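Local coordinates for aminopeptidase N family protein (Idiomarina loihiensis L2TR, PDB 4FGM), which is a zinc-binding protein of the M61 peptidase family that probably acts as an aminopeptidase, removing residues from the N-terminus of peptides, at residues His49-Pro63 with Leu74-Tyr88. Sequence-based numbering, arbitrary orientation.
Sequences HIIGLHAESNGLSLP and LARSKHPVTVHYQVY
E56 sets CG between its backbone N and carbonyl carbon (chi1 72°), and H84 turns its ring beside its own N (chi1 -57°), which brings carboxylate and imidazole together on one face of the sheet. H84 NE2 donates to E56 OE2 at 2.7 Å, close to the ring plane and onto the oxygen's anti lone pair. H84 ND1 is hydrogen-bonded to S19 OG of strand 15-22, and a bond at each nitrogen restrains the ring's rotation. The ring of H54 lies over H84 CB, a CH-pi contact 3.9 Å from CB to the H54 ring centroid; the two rings themselves are slid apart and barely overlap. H54 ND1 reaches back to G52 O at 3.2 Å, nearly in its ring plane. On the other face, A55 CB meets L74 CD2 at 3.7 Å, and L62 CD2 lies against both methyls of V81. Farther along the strands, past V83, L53 CD1 lies 3.7 Å from Y85 CD1, the two side chains side by side, while Y85 OH bonds to the backbone of L111 and L113. At the turn end, S57 OG donates to P80 O at 2.7 Å, from above the carbonyl plane, and the N58 amide stacks over one face of the H79 ring, planes 26° apart. Paired backbone bonds join I51 with Q86, H54 with H84 and E56 with T82; the register slips by one residue between the first two pairs. The arrangement is an antiparallel strand pair with a beta bulge at the corner by G52; strand 53-57 lies between strand 81-88 and, by way of the type I' turn S57-L60, strand 60-68, within the beta-rich N-terminal domain of M61 peptidases.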
ATOM      1  N   HIS A  49     -17.559  -1.967  15.243  1.00 36.50           N
ATOM      2  CA  HIS A  49     -18.630  -2.212  14.274  1.00 40.97           C
ATOM      3  C   HIS A  49     -19.498  -3.427  14.623  1.00 40.23           C
ATOM      4  O   HIS A  49     -20.501  -3.699  13.958  1.00 45.55           O
ATOM      5  CB  HIS A  49     -18.043  -2.385  12.870  1.00 32.23           C
ATOM      6  CG  HIS A  49     -17.209  -1.228  12.420  1.00 32.62           C
ATOM      7  ND1 HIS A  49     -17.667   0.075  12.444  1.00 34.47           N
ATOM      8  CD2 HIS A  49     -15.941  -1.172  11.943  1.00 30.11           C
ATOM      9  CE1 HIS A  49     -16.718   0.880  12.002  1.00 35.80           C
ATOM     10  NE2 HIS A  49     -15.659   0.150  11.690  1.00 42.27           N
ATOM     11  N   ILE A  50     -19.096  -4.163  15.655  1.00 40.62           N
ATOM     12  CA  ILE A  50     -19.838  -5.329  16.108  1.00 38.49           C
ATOM     13  C   ILE A  50     -21.053  -4.825  16.867  1.00 40.76           C
ATOM     14  O   ILE A  50     -20.934  -3.999  17.769  1.00 39.46           O
ATOM     15  CB  ILE A  50     -18.952  -6.204  16.989  1.00 36.58           C
ATOM     16  CG1 ILE A  50     -17.967  -6.954  16.086  1.00 45.16           C
ATOM     17  CG2 ILE A  50     -19.795  -7.169  17.814  1.00 31.58           C
ATOM     18  CD1 ILE A  50     -17.059  -7.907  16.819  1.00 54.60           C
ATOM     19  N   ILE A  51     -22.224  -5.330  16.499  1.00 39.35           N
ATOM     20  CA  ILE A  51     -23.473  -4.866  17.092  1.00 38.34           C
ATOM     21  C   ILE A  51     -24.423  -5.978  17.540  1.00 42.20           C
ATOM     22  O   ILE A  51     -24.567  -7.007  16.866  1.00 41.10           O
ATOM     23  CB  ILE A  51     -24.230  -3.975  16.074  1.00 47.29           C
ATOM     24  CG1 ILE A  51     -23.375  -2.764  15.714  1.00 49.09           C
ATOM     25  CG2 ILE A  51     -25.568  -3.528  16.633  1.00 43.92           C
ATOM     26  CD1 ILE A  51     -23.910  -1.973  14.529  1.00 52.88           C
ATOM     27  N   GLY A  52     -25.080  -5.735  18.675  1.00 43.69           N
ATOM     28  CA  GLY A  52     -26.046  -6.663  19.236  1.00 40.74           C
ATOM     29  C   GLY A  52     -25.583  -8.095  19.396  1.00 46.89           C
ATOM     30  O   GLY A  52     -26.277  -9.024  18.985  1.00 46.22           O
ATOM     31  N   LEU A  53     -24.417  -8.286  19.997  1.00 43.75           N
ATOM     32  CA  LEU A  53     -23.901  -9.636  20.188  1.00 46.65           C
ATOM     33  C   LEU A  53     -24.606 -10.330  21.353  1.00 45.33           C
ATOM     34  O   LEU A  53     -24.846  -9.721  22.393  1.00 38.51           O
ATOM     35  CB  LEU A  53     -22.385  -9.591  20.444  1.00 45.26           C
ATOM     36  CG  LEU A  53     -21.630 -10.917  20.617  1.00 44.85           C
ATOM     37  CD1 LEU A  53     -20.223 -10.790  20.069  1.00 42.16           C
ATOM     38  CD2 LEU A  53     -21.593 -11.312  22.085  1.00 40.69           C
ATOM     39  N   HIS A  54     -24.978 -11.589  21.153  1.00 48.06           N
ATOM     40  CA  HIS A  54     -25.603 -12.379  22.207  1.00 47.14           C
ATOM     41  C   HIS A  54     -25.226 -13.840  21.983  1.00 43.99           C
ATOM     42  O   HIS A  54     -24.697 -14.193  20.927  1.00 43.24           O
ATOM     43  CB  HIS A  54     -27.125 -12.185  22.245  1.00 43.30           C
ATOM     44  CG  HIS A  54     -27.821 -12.515  20.968  1.00 51.24           C
ATOM     45  ND1 HIS A  54     -27.780 -11.693  19.860  1.00 51.92           N
ATOM     46  CD2 HIS A  54     -28.604 -13.564  20.624  1.00 51.10           C
ATOM     47  CE1 HIS A  54     -28.510 -12.219  18.895  1.00 51.60           C
ATOM     48  NE2 HIS A  54     -29.023 -13.357  19.333  1.00 49.49           N
ATOM     49  N   ALA A  55     -25.467 -14.690  22.970  1.00 41.57           N
ATOM     50  CA  ALA A  55     -25.085 -16.091  22.835  1.00 42.04           C
ATOM     51  C   ALA A  55     -26.189 -17.034  23.241  1.00 46.19           C
ATOM     52  O   ALA A  55     -27.129 -16.647  23.935  1.00 47.71           O
ATOM     53  CB  ALA A  55     -23.856 -16.367  23.667  1.00 39.14           C
ATOM     54  N   GLU A  56     -26.067 -18.283  22.812  1.00 45.27           N
ATOM     55  CA  GLU A  56     -27.071 -19.279  23.146  1.00 51.42           C
ATOM     56  C   GLU A  56     -26.442 -20.658  23.198  1.00 48.39           C
ATOM     57  O   GLU A  56     -25.473 -20.940  22.490  1.00 49.92           O
ATOM     58  CB  GLU A  56     -28.200 -19.273  22.112  1.00 46.31           C
ATOM     59  CG  GLU A  56     -27.802 -19.863  20.774  1.00 58.26           C
ATOM     60  CD  GLU A  56     -28.987 -20.110  19.867  1.00 69.17           C
ATOM     61  OE1 GLU A  56     -29.966 -20.735  20.327  1.00 76.20           O
ATOM     62  OE2 GLU A  56     -28.934 -19.695  18.691  1.00 64.69           O
ATOM     63  N   SER A  57     -26.993 -21.509  24.052  1.00 45.28           N
ATOM     64  CA  SER A  57     -26.494 -22.864  24.189  1.00 47.34           C
ATOM     65  C   SER A  57     -27.610 -23.762  24.681  1.00 48.33           C
ATOM     66  O   SER A  57     -28.353 -23.407  25.594  1.00 50.32           O
ATOM     67  CB  SER A  57     -25.320 -22.912  25.166  1.00 49.23           C
ATOM     68  OG  SER A  57     -24.674 -24.173  25.102  1.00 43.13           O
ATOM     69  N   ASN A  58     -27.730 -24.921  24.045  1.00 44.57           N
ATOM     70  CA  ASN A  58     -28.740 -25.899  24.407  1.00 48.47           C
ATOM     71  C   ASN A  58     -30.133 -25.284  24.463  1.00 52.03           C
ATOM     72  O   ASN A  58     -30.887 -25.521  25.405  1.00 52.21           O
ATOM     73  CB  ASN A  58     -28.382 -26.530  25.753  1.00 53.79           C
ATOM     74  CG  ASN A  58     -29.042 -27.879  25.962  1.00 56.17           C
ATOM     75  OD1 ASN A  58     -29.149 -28.685  25.032  1.00 57.83           O
ATOM     76  ND2 ASN A  58     -29.469 -28.142  27.195  1.00 44.46           N
ATOM     77  N   GLY A  59     -30.455 -24.481  23.449  1.00 46.51           N
ATOM     78  CA  GLY A  59     -31.765 -23.863  23.361  1.00 44.24           C
ATOM     79  C   GLY A  59     -32.073 -22.754  24.338  1.00 51.65           C
ATOM     80  O   GLY A  59     -33.202 -22.268  24.379  1.00 59.65           O
ATOM     81  N   LEU A  60     -31.083 -22.338  25.119  1.00 46.95           N
ATOM     82  CA  LEU A  60     -31.292 -21.274  26.100  1.00 51.72           C
ATOM     83  C   LEU A  60     -30.307 -20.144  25.869  1.00 51.87           C
ATOM     84  O   LEU A  60     -29.167 -20.382  25.465  1.00 49.15           O
ATOM     85  CB  LEU A  60     -31.114 -21.820  27.522  1.00 48.46           C
ATOM     86  CG  LEU A  60     -32.074 -22.945  27.919  1.00 55.82           C
ATOM     87  CD1 LEU A  60     -31.695 -23.506  29.278  1.00 54.39           C
ATOM     88  CD2 LEU A  60     -33.494 -22.402  27.927  1.00 58.09           C
ATOM     89  N   SER A  61     -30.739 -18.914  26.117  1.00 49.28           N
ATOM     90  CA  SER A  61     -29.835 -17.788  25.934  1.00 54.20           C
ATOM     91  C   SER A  61     -28.693 -18.000  26.913  1.00 50.09           C
ATOM     92  O   SER A  61     -28.901 -18.485  28.026  1.00 48.84           O
ATOM     93  CB  SER A  61     -30.536 -16.457  26.225  1.00 52.20           C
ATOM     94  OG  SER A  61     -30.820 -16.317  27.602  1.00 62.08           O
ATOM     95  N   LEU A  62     -27.482 -17.671  26.486  1.00 47.20           N
ATOM     96  CA  LEU A  62     -26.313 -17.829  27.341  1.00 46.66           C
ATOM     97  C   LEU A  62     -25.741 -16.453  27.639  1.00 50.04           C
ATOM     98  O   LEU A  62     -25.586 -15.626  26.744  1.00 49.43           O
ATOM     99  CB  LEU A  62     -25.255 -18.692  26.647  1.00 47.95           C
ATOM    100  CG  LEU A  62     -23.971 -18.988  27.428  1.00 51.05           C
ATOM    101  CD1 LEU A  62     -24.290 -19.807  28.671  1.00 51.75           C
ATOM    102  CD2 LEU A  62     -23.010 -19.746  26.537  1.00 46.43           C
ATOM    103  N   PRO A  63     -25.433 -16.183  28.910  1.00 48.94           N
ATOM    104  CA  PRO A  63     -24.876 -14.880  29.280  1.00 50.38           C
ATOM    105  C   PRO A  63     -23.490 -14.656  28.682  1.00 47.60           C
ATOM    106  O   PRO A  63     -22.664 -15.570  28.620  1.00 48.69           O
ATOM    107  CB  PRO A  63     -24.834 -14.939  30.805  1.00 53.59           C
ATOM    108  CG  PRO A  63     -25.948 -15.900  31.139  1.00 52.96           C
ATOM    109  CD  PRO A  63     -25.752 -16.976  30.108  1.00 49.44           C
ATOM    110  N   LEU A  74     -17.792 -15.585  27.727  1.00 46.99           N
ATOM    111  CA  LEU A  74     -19.014 -16.389  27.761  1.00 49.03           C
ATOM    112  C   LEU A  74     -19.225 -17.096  29.089  1.00 55.17           C
ATOM    113  O   LEU A  74     -18.263 -17.466  29.766  1.00 57.54           O
ATOM    114  CB  LEU A  74     -18.976 -17.464  26.669  1.00 42.82           C
ATOM    115  CG  LEU A  74     -18.980 -17.096  25.189  1.00 46.80           C
ATOM    116  CD1 LEU A  74     -18.594 -18.322  24.380  1.00 45.51           C
ATOM    117  CD2 LEU A  74     -20.356 -16.576  24.774  1.00 48.44           C
ATOM    118  N   ALA A  75     -20.486 -17.294  29.458  1.00 49.74           N
ATOM    119  CA  ALA A  75     -20.789 -18.013  30.685  1.00 48.75           C
ATOM    120  C   ALA A  75     -20.451 -19.476  30.374  1.00 55.02           C
ATOM    121  O   ALA A  75     -20.406 -19.874  29.204  1.00 50.21           O
ATOM    122  CB  ALA A  75     -22.261 -17.867  31.034  1.00 43.63           C
ATOM    123  N   ARG A  76     -20.195 -20.265  31.414  1.00 57.21           N
ATOM    124  CA  ARG A  76     -19.861 -21.680  31.254  1.00 52.99           C
ATOM    125  C   ARG A  76     -20.989 -22.478  30.615  1.00 51.57           C
ATOM    126  O   ARG A  76     -22.169 -22.174  30.809  1.00 53.42           O
ATOM    127  CB  ARG A  76     -19.559 -22.307  32.612  1.00 63.20           C
ATOM    128  CG  ARG A  76     -18.298 -21.831  33.279  1.00 74.80           C
ATOM    129  CD  ARG A  76     -18.289 -22.254  34.739  1.00 84.62           C
ATOM    130  NE  ARG A  76     -17.008 -21.965  35.372  1.00 91.87           N
ATOM    131  CZ  ARG A  76     -15.894 -22.645  35.133  1.00 95.05           C
ATOM    132  NH1 ARG A  76     -15.908 -23.661  34.276  1.00 93.07           N
ATOM    133  NH2 ARG A  76     -14.764 -22.306  35.738  1.00 94.99           N
ATOM    134  N   SER A  77     -20.628 -23.514  29.866  1.00 51.05           N
ATOM    135  CA  SER A  77     -21.630 -24.360  29.242  1.00 46.63           C
ATOM    136  C   SER A  77     -21.062 -25.733  28.932  1.00 55.41           C
ATOM    137  O   SER A  77     -19.917 -25.852  28.510  1.00 54.66           O
ATOM    138  CB  SER A  77     -22.155 -23.717  27.961  1.00 46.57           C
ATOM    139  OG  SER A  77     -23.086 -24.580  27.322  1.00 48.66           O
ATOM    140  N   LYS A  78     -21.870 -26.767  29.158  1.00 56.80           N
ATOM    141  CA  LYS A  78     -21.463 -28.145  28.896  1.00 63.18           C
ATOM    142  C   LYS A  78     -21.734 -28.490  27.441  1.00 65.37           C
ATOM    143  O   LYS A  78     -21.245 -29.494  26.929  1.00 73.72           O
ATOM    144  CB  LYS A  78     -22.257 -29.111  29.778  1.00 72.76           C
ATOM    145  CG  LYS A  78     -21.925 -29.059  31.259  1.00 85.06           C
ATOM    146  CD  LYS A  78     -23.002 -29.775  32.068  1.00 93.60           C
ATOM    147  CE  LYS A  78     -22.525 -30.101  33.479  1.00 99.33           C
ATOM    148  NZ  LYS A  78     -21.976 -28.913  34.194  1.00100.45           N
ATOM    149  N   HIS A  79     -22.517 -27.644  26.783  1.00 59.45           N
ATOM    150  CA  HIS A  79     -22.885 -27.862  25.390  1.00 57.24           C
ATOM    151  C   HIS A  79     -22.246 -26.882  24.415  1.00 58.64           C
ATOM    152  O   HIS A  79     -21.664 -25.866  24.814  1.00 59.13           O
ATOM    153  CB  HIS A  79     -24.399 -27.755  25.231  1.00 58.53           C
ATOM    154  CG  HIS A  79     -25.171 -28.554  26.232  1.00 69.86           C
ATOM    155  ND1 HIS A  79     -25.822 -27.976  27.296  1.00 76.51           N
ATOM    156  CD2 HIS A  79     -25.387 -29.887  26.328  1.00 71.10           C
ATOM    157  CE1 HIS A  79     -26.414 -28.921  28.011  1.00 77.30           C
ATOM    158  NE2 HIS A  79     -26.164 -30.086  27.445  1.00 75.11           N
ATOM    159  N   PRO A  80     -22.348 -27.186  23.110  1.00 52.28           N
ATOM    160  CA  PRO A  80     -21.790 -26.319  22.070  1.00 44.89           C
ATOM    161  C   PRO A  80     -22.443 -24.945  22.238  1.00 52.50           C
ATOM    162  O   PRO A  80     -23.587 -24.851  22.687  1.00 52.87           O
ATOM    163  CB  PRO A  80     -22.239 -27.002  20.779  1.00 42.95           C
ATOM    164  CG  PRO A  80     -22.286 -28.446  21.150  1.00 43.42           C
ATOM    165  CD  PRO A  80     -22.912 -28.419  22.526  1.00 48.26           C
ATOM    166  N   VAL A  81     -21.725 -23.884  21.893  1.00 48.77           N
ATOM    167  CA  VAL A  81     -22.281 -22.542  22.012  1.00 44.68           C
ATOM    168  C   VAL A  81     -22.275 -21.832  20.663  1.00 43.92           C
ATOM    169  O   VAL A  81     -21.351 -21.995  19.854  1.00 46.83           O
ATOM    170  CB  VAL A  81     -21.487 -21.690  23.037  1.00 44.52           C
ATOM    171  CG1 VAL A  81     -21.977 -20.249  23.015  1.00 35.23           C
ATOM    172  CG2 VAL A  81     -21.653 -22.268  24.439  1.00 39.95           C
ATOM    173  N   THR A  82     -23.329 -21.061  20.423  1.00 40.54           N
ATOM    174  CA  THR A  82     -23.475 -20.296  19.195  1.00 44.09           C
ATOM    175  C   THR A  82     -23.546 -18.817  19.570  1.00 39.80           C
ATOM    176  O   THR A  82     -24.365 -18.413  20.391  1.00 48.76           O
ATOM    177  CB  THR A  82     -24.760 -20.690  18.430  1.00 50.18           C
ATOM    178  OG1 THR A  82     -24.717 -22.086  18.116  1.00 56.67           O
ATOM    179  CG2 THR A  82     -24.871 -19.902  17.127  1.00 51.15           C
ATOM    180  N   VAL A  83     -22.668 -18.019  18.975  1.00 39.59           N
ATOM    181  CA  VAL A  83     -22.620 -16.586  19.243  1.00 43.64           C
ATOM    182  C   VAL A  83     -23.147 -15.858  18.013  1.00 47.29           C
ATOM    183  O   VAL A  83     -22.717 -16.130  16.899  1.00 46.93           O
ATOM    184  CB  VAL A  83     -21.170 -16.143  19.534  1.00 42.11           C
ATOM    185  CG1 VAL A  83     -21.131 -14.676  19.939  1.00 44.72           C
ATOM    186  CG2 VAL A  83     -20.577 -17.027  20.626  1.00 38.06           C
ATOM    187  N   HIS A  84     -24.088 -14.944  18.219  1.00 47.58           N
ATOM    188  CA  HIS A  84     -24.681 -14.191  17.119  1.00 42.74           C
ATOM    189  C   HIS A  84     -24.383 -12.703  17.250  1.00 42.18           C
ATOM    190  O   HIS A  84     -24.409 -12.155  18.348  1.00 48.58           O
ATOM    191  CB  HIS A  84     -26.205 -14.341  17.115  1.00 37.34           C
ATOM    192  CG  HIS A  84     -26.691 -15.751  17.025  1.00 45.31           C
ATOM    193  ND1 HIS A  84     -26.782 -16.438  15.832  1.00 47.68           N
ATOM    194  CD2 HIS A  84     -27.164 -16.591  17.977  1.00 49.95           C
ATOM    195  CE1 HIS A  84     -27.293 -17.635  16.052  1.00 45.90           C
ATOM    196  NE2 HIS A  84     -27.535 -17.753  17.347  1.00 47.47           N
ATOM    197  N   TYR A  85     -24.103 -12.052  16.127  1.00 37.84           N
ATOM    198  CA  TYR A  85     -23.885 -10.609  16.117  1.00 40.29           C
ATOM    199  C   TYR A  85     -23.981 -10.074  14.703  1.00 39.09           C
ATOM    200  O   TYR A  85     -23.988 -10.838  13.734  1.00 37.56           O
ATOM    201  CB  TYR A  85     -22.532 -10.207  16.739  1.00 37.20           C
ATOM    202  CG  TYR A  85     -21.312 -10.883  16.161  1.00 42.71           C
ATOM    203  CD1 TYR A  85     -20.866 -12.105  16.663  1.00 45.39           C
ATOM    204  CD2 TYR A  85     -20.592 -10.300  15.112  1.00 41.78           C
ATOM    205  CE1 TYR A  85     -19.733 -12.733  16.140  1.00 43.40           C
ATOM    206  CE2 TYR A  85     -19.451 -10.926  14.574  1.00 33.27           C
ATOM    207  CZ  TYR A  85     -19.034 -12.140  15.098  1.00 38.28           C
ATOM    208  OH  TYR A  85     -17.928 -12.782  14.586  1.00 39.99           O
ATOM    209  N   GLN A  86     -24.094  -8.754  14.598  1.00 39.22           N
ATOM    210  CA  GLN A  86     -24.156  -8.082  13.309  1.00 41.09           C
ATOM    211  C   GLN A  86     -22.890  -7.254  13.185  1.00 43.63           C
ATOM    212  O   GLN A  86     -22.253  -6.918  14.190  1.00 35.63           O
ATOM    213  CB  GLN A  86     -25.352  -7.141  13.235  1.00 42.46           C
ATOM    214  CG  GLN A  86     -26.691  -7.819  13.291  1.00 42.66           C
ATOM    215  CD  GLN A  86     -27.795  -6.891  12.855  1.00 46.43           C
ATOM    216  OE1 GLN A  86     -28.004  -5.840  13.450  1.00 44.38           O
ATOM    217  NE2 GLN A  86     -28.505  -7.271  11.802  1.00 46.26           N
ATOM    218  N   VAL A  87     -22.526  -6.924  11.956  1.00 36.19           N
ATOM    219  CA  VAL A  87     -21.346  -6.114  11.729  1.00 38.52           C
ATOM    220  C   VAL A  87     -21.690  -4.968  10.777  1.00 44.18           C
ATOM    221  O   VAL A  87     -22.257  -5.198   9.699  1.00 34.94           O
ATOM    222  CB  VAL A  87     -20.209  -6.962  11.133  1.00 42.41           C
ATOM    223  CG1 VAL A  87     -18.976  -6.104  10.931  1.00 29.92           C
ATOM    224  CG2 VAL A  87     -19.898  -8.124  12.056  1.00 36.84           C
ATOM    225  N   TYR A  88     -21.360  -3.742  11.188  1.00 40.30           N
ATOM    226  CA  TYR A  88     -21.621  -2.557  10.368  1.00 34.99           C
ATOM    227  C   TYR A  88     -20.470  -2.409   9.381  1.00 37.69           C
ATOM    228  O   TYR A  88     -19.324  -2.250   9.789  1.00 42.13           O
ATOM    229  CB  TYR A  88     -21.713  -1.303  11.237  1.00 35.64           C
ATOM    230  CG  TYR A  88     -22.026  -0.053  10.446  1.00 37.20           C
ATOM    231  CD1 TYR A  88     -23.278   0.132   9.859  1.00 39.84           C
ATOM    232  CD2 TYR A  88     -21.068   0.951  10.289  1.00 29.25           C
ATOM    233  CE1 TYR A  88     -23.572   1.290   9.138  1.00 37.56           C
ATOM    234  CE2 TYR A  88     -21.353   2.113   9.571  1.00 36.78           C
ATOM    235  CZ  TYR A  88     -22.608   2.277   9.001  1.00 39.34           C
ATOM    236  OH  TYR A  88     -22.906   3.438   8.327  1.00 40.47           O
TER